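Local coordinates for macrophage migration inhibitory factor-like protein (Entamoeba histolytica, PDB 6CUQ), which belongs to the macrophage migration inhibitory factor family, small alpha/beta proteins, and is assembled here from three chains, at residues D19-E22 against E23-K26; A29-S32 against M33-L36. All coordinates share one frame; numbering follows the deposited sequence.

Contact 1: D19-E22 against E23-K26; sequences DITE and EIKK. With EDO (1,2-ethanediol), chain D.
Thr21 caps the start of helix 22-40 and meets Ile24 in a classic N-cap: its OG1 accepts the backbone N-H of Ile24 at 3.1 Å, nearly straight at 162°. The hydroxyl lies between the backbone N and the carbonyl carbon (chi1 65°), the rotamer that turns it toward the first turn, where N-H groups lack a carbonyl of the helix to bind. Threonine suits the position because its hydroxyl, one bond from CB, stays near enough to the backbone to accept Ile24 N. The helical bonds begin at once, Lys25 N to Thr21 O and Lys26 N to Glu22 O.

Charge is paired within this first turn. Glu22 bends at chi2, so that OE2 receives Lys25 NZ at 3.0 Å, on the syn side and 26° out of the carboxylate plane. Lys25 NZ also bonds Thr53 OG1, two anchors that suit a buried lysine with a long, extended chain. A carboxylate here would also sit well with the helix dipole. O1 of 1,2-ethanediol, probably from the crystallisation liquor, donates to the same OE2 at 3.0 Å.

Apolar contact comes from Ile20, which crosses Ile24 at about a right angle, CB to CG2 4.0 Å. Ala95 of helix 80-95 packs on it too, and its CD1 lies 3.7 Å from Lys25 CG.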
loop_
_atom_site.group_PDB
_atom_site.type_symbol
_atom_site.label_atom_id
_atom_site.label_comp_id
_atom_site.label_asym_id
_atom_site.label_seq_id
_atom_site.Cartn_x
_atom_site.Cartn_y
_atom_site.Cartn_z
ATOM N N ASP B 19 -12.509 -14.380 1.552
ATOM C CA ASP B 19 -13.763 -14.308 0.799
ATOM C C ASP B 19 -14.850 -13.808 1.754
ATOM O O ASP B 19 -15.452 -14.580 2.500
ATOM C CB ASP B 19 -14.075 -15.686 0.206
ATOM C CG ASP B 19 -15.453 -15.772 -0.433
ATOM O OD1 ASP B 19 -15.939 -14.762 -0.980
ATOM O OD2 ASP B 19 -16.076 -16.855 -0.362
ATOM N N ILE B 20 -15.090 -12.489 1.767
ATOM C CA ILE B 20 -16.034 -11.874 2.702
ATOM C C ILE B 20 -16.977 -10.905 1.988
ATOM O O ILE B 20 -16.675 -10.375 0.915
ATOM C CB ILE B 20 -15.297 -11.145 3.840
ATOM C CG1 ILE B 20 -14.183 -10.287 3.258
ATOM C CG2 ILE B 20 -14.691 -12.133 4.823
ATOM C CD1 ILE B 20 -13.525 -9.409 4.277
ATOM N N THR B 21 -18.129 -10.650 2.612
ATOM C CA THR B 21 -19.081 -9.695 2.053
ATOM C C THR B 21 -18.576 -8.255 2.183
ATOM O O THR B 21 -17.754 -7.915 3.043
ATOM C CB THR B 21 -20.446 -9.764 2.751
ATOM O OG1 THR B 21 -20.313 -9.363 4.125
ATOM C CG2 THR B 21 -21.093 -11.140 2.642
ATOM N N GLU B 22 -19.153 -7.387 1.355
ATOM C CA GLU B 22 -18.865 -5.960 1.464
ATOM C C GLU B 22 -19.257 -5.413 2.840
ATOM O O GLU B 22 -18.502 -4.640 3.445
ATOM C CB GLU B 22 -19.602 -5.209 0.352
ATOM C CG GLU B 22 -19.177 -5.626 -1.052
ATOM C CD GLU B 22 -17.674 -5.500 -1.267
ATOM O OE1 GLU B 22 -17.148 -4.369 -1.183
ATOM O OE2 GLU B 22 -17.016 -6.533 -1.520
ATOM N N GLU B 23 -20.389 -5.868 3.389
ATOM C CA GLU B 23 -20.786 -5.427 4.729
ATOM C C GLU B 23 -19.718 -5.745 5.771
ATOM O O GLU B 23 -19.399 -4.895 6.614
ATOM C CB GLU B 23 -22.129 -6.046 5.130
ATOM C CG GLU B 23 -22.658 -5.486 6.435
ATOM C CD GLU B 23 -22.772 -3.952 6.414
ATOM O OE1 GLU B 23 -23.277 -3.398 5.409
ATOM O OE2 GLU B 23 -22.340 -3.301 7.396
ATOM N N ILE B 24 -19.161 -6.964 5.732
ATOM C CA ILE B 24 -18.112 -7.347 6.679
ATOM C C ILE B 24 -16.882 -6.461 6.493
ATOM O O ILE B 24 -16.212 -6.086 7.466
ATOM C CB ILE B 24 -17.757 -8.841 6.524
ATOM C CG1 ILE B 24 -18.816 -9.744 7.168
ATOM C CG2 ILE B 24 -16.377 -9.151 7.137
ATOM C CD1 ILE B 24 -18.930 -9.604 8.656
ATOM N N LYS B 25 -16.554 -6.122 5.244
ATOM C CA LYS B 25 -15.467 -5.177 4.997
ATOM C C LYS B 25 -15.752 -3.818 5.636
ATOM O O LYS B 25 -14.849 -3.190 6.206
ATOM C CB LYS B 25 -15.251 -5.018 3.499
ATOM C CG LYS B 25 -14.546 -6.164 2.882
ATOM C CD LYS B 25 -14.557 -6.078 1.363
ATOM C CE LYS B 25 -14.476 -7.490 0.727
ATOM N NZ LYS B 25 -14.269 -7.460 -0.751
ATOM N N LYS B 26 -16.996 -3.339 5.541
ATOM C CA LYS B 26 -17.337 -2.101 6.224
ATOM C C LYS B 26 -17.154 -2.255 7.727
ATOM O O LYS B 26 -16.608 -1.365 8.389
ATOM C CB LYS B 26 -18.771 -1.663 5.893
ATOM C CG LYS B 26 -19.025 -1.363 4.424
ATOM C CD LYS B 26 -20.427 -0.781 4.260
ATOM C CE LYS B 26 -20.925 -0.776 2.818
ATOM N NZ LYS B 26 -21.615 -2.075 2.489
HETATM C C1 EDO D . -18.074 -9.413 -3.496
HETATM O O1 EDO D . -18.134 -9.248 -2.067
HETATM C C2 EDO D . -17.379 -10.733 -3.826
HETATM O O2 EDO D . -18.088 -11.817 -3.198
#

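Contact 2: A29-S32 against M33-L36; sequences AHES and MKIL
Ser32 OG, 4.1 Å from Leu36 CD1 one turn on, is a buried hydroxyl gripped by two others, Thr49 OG1 of strand 48-53 and Tyr87 OH of helix 80-95. With chi1 at 163° it points away from its own backbone N, which directs it to these two partners. A small side chain suits this face of helix 22-40, which lies against strand 11-16 at Ala12 and Ile14.

The backbone is regular alpha-helix within the beta-alpha-beta unit of strand 11-16, helix 22-40 and strand 48-53. Four successive i to i+4 bonds run through it, the shortest from Ile35 N to Glu31 O at 2.8 Å. Ile35 and Leu36 turn apolar groups inward, against Leu83 and Tyr87 of helix 80-95 respectively. Met33 folds back at chi3 (-69°) to put CE 3.8 Å from His30 CA, while its flexible thioether chain also packs on Gly60 of the second subunit.

Lys34 lies beside Glu31, both pointing the same way. Its NZ makes a long salt bridge to Glu31 OE2, 3.5 Å, with OE1 only slightly farther at 3.6 Å. Lys34 CD approaches the His30 ring at NE2, 3.7 Å. His30 ND1 bonds Gly60 O of the second subunit. With the carboxylate close by, Lys34 is probably charged, its ammonium pairing Glu31 while its CD methylene meets the imidazole obliquely.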
loop_
_atom_site.group_PDB
_atom_site.type_symbol
_atom_site.label_atom_id
_atom_site.label_comp_id
_atom_site.label_asym_id
_atom_site.label_seq_id
_atom_site.Cartn_x
_atom_site.Cartn_y
_atom_site.Cartn_z
ATOM N N ALA B 29 -13.495 -1.967 8.484
ATOM C CA ALA B 29 -13.044 -0.574 8.440
ATOM C C ALA B 29 -13.508 0.196 9.669
ATOM O O ALA B 29 -12.742 0.962 10.263
ATOM C CB ALA B 29 -13.557 0.121 7.174
ATOM N N HIS B 30 -14.776 0.011 10.053
ATOM C CA HIS B 30 -15.325 0.687 11.223
ATOM C C HIS B 30 -14.565 0.307 12.497
ATOM O O HIS B 30 -14.089 1.175 13.237
ATOM C CB HIS B 30 -16.809 0.339 11.343
ATOM C CG HIS B 30 -17.459 0.876 12.581
ATOM N ND1 HIS B 30 -17.654 2.226 12.791
ATOM C CD2 HIS B 30 -17.946 0.249 13.680
ATOM C CE1 HIS B 30 -18.243 2.405 13.962
ATOM N NE2 HIS B 30 -18.435 1.223 14.521
ATOM N N GLU B 31 -14.423 -0.996 12.755
ATOM C CA GLU B 31 -13.728 -1.446 13.959
ATOM C C GLU B 31 -12.261 -1.033 13.938
ATOM O O GLU B 31 -11.677 -0.752 14.990
ATOM C CB GLU B 31 -13.844 -2.961 14.098
ATOM C CG GLU B 31 -15.212 -3.443 14.485
ATOM C CD GLU B 31 -15.681 -2.874 15.800
ATOM O OE1 GLU B 31 -14.846 -2.677 16.718
ATOM O OE2 GLU B 31 -16.901 -2.662 15.924
ATOM N N SER B 32 -11.643 -1.025 12.754
ATOM C CA SER B 32 -10.257 -0.583 12.635
ATOM C C SER B 32 -10.101 0.851 13.121
ATOM O O SER B 32 -9.190 1.173 13.900
ATOM C CB SER B 32 -9.800 -0.719 11.178
ATOM O OG SER B 32 -8.630 0.031 10.930
ATOM N N MET B 33 -11.014 1.723 12.704
ATOM C CA MET B 33 -10.936 3.112 13.139
ATOM C C MET B 33 -11.161 3.233 14.643
ATOM O O MET B 33 -10.456 3.997 15.315
ATOM C CB MET B 33 -11.936 3.952 12.353
ATOM C CG MET B 33 -11.511 4.204 10.915
ATOM S SD MET B 33 -12.719 5.145 9.976
ATOM C CE MET B 33 -14.074 3.990 9.821
ATOM N N LYS B 34 -12.094 2.452 15.204
ATOM C CA LYS B 34 -12.248 2.443 16.659
ATOM C C LYS B 34 -10.967 1.984 17.347
ATOM O O LYS B 34 -10.536 2.586 18.339
ATOM C CB LYS B 34 -13.425 1.555 17.084
ATOM C CG LYS B 34 -14.794 2.222 17.016
ATOM C CD LYS B 34 -15.907 1.211 17.172
ATOM C CE LYS B 34 -16.048 0.760 18.601
ATOM N NZ LYS B 34 -16.883 -0.467 18.658
ATOM N N ILE B 35 -10.350 0.911 16.833
ATOM C CA ILE B 35 -9.111 0.384 17.413
ATOM C C ILE B 35 -8.021 1.442 17.396
ATOM O O ILE B 35 -7.356 1.692 18.409
ATOM C CB ILE B 35 -8.648 -0.867 16.646
ATOM C CG1 ILE B 35 -9.537 -2.075 16.925
ATOM C CG2 ILE B 35 -7.195 -1.176 16.975
ATOM C CD1 ILE B 35 -9.171 -3.283 16.056
ATOM N N LEU B 36 -7.831 2.085 16.241
ATOM C CA LEU B 36 -6.826 3.133 16.111
ATOM C C LEU B 36 -7.058 4.230 17.137
ATOM O O LEU B 36 -6.134 4.640 17.850
ATOM C CB LEU B 36 -6.884 3.704 14.694
ATOM C CG LEU B 36 -6.363 2.780 13.595
ATOM C CD1 LEU B 36 -6.595 3.382 12.238
ATOM C CD2 LEU B 36 -4.868 2.526 13.791
#

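Contacts 1 and 2 follow one another along helix 22-40, their centres about 15 Å apart, with no touch between them beyond the shared chain. Contact 1 is the surface-lying, capped start of the helix, about 15 Å from the centre of the chain; contact 2 is its buried middle, about 8 Å from that centre. Each pairs an acid with a lysine three residues later. One helix face unites them: Lys25, Ala29 and Met33, spaced by four, all pack on the second subunit, at Val55, Ile62 and Gly60 of that copy. Lys25 and Ser32 both reach strand 48-53, and the 1,2-ethanediol sits at contact 1.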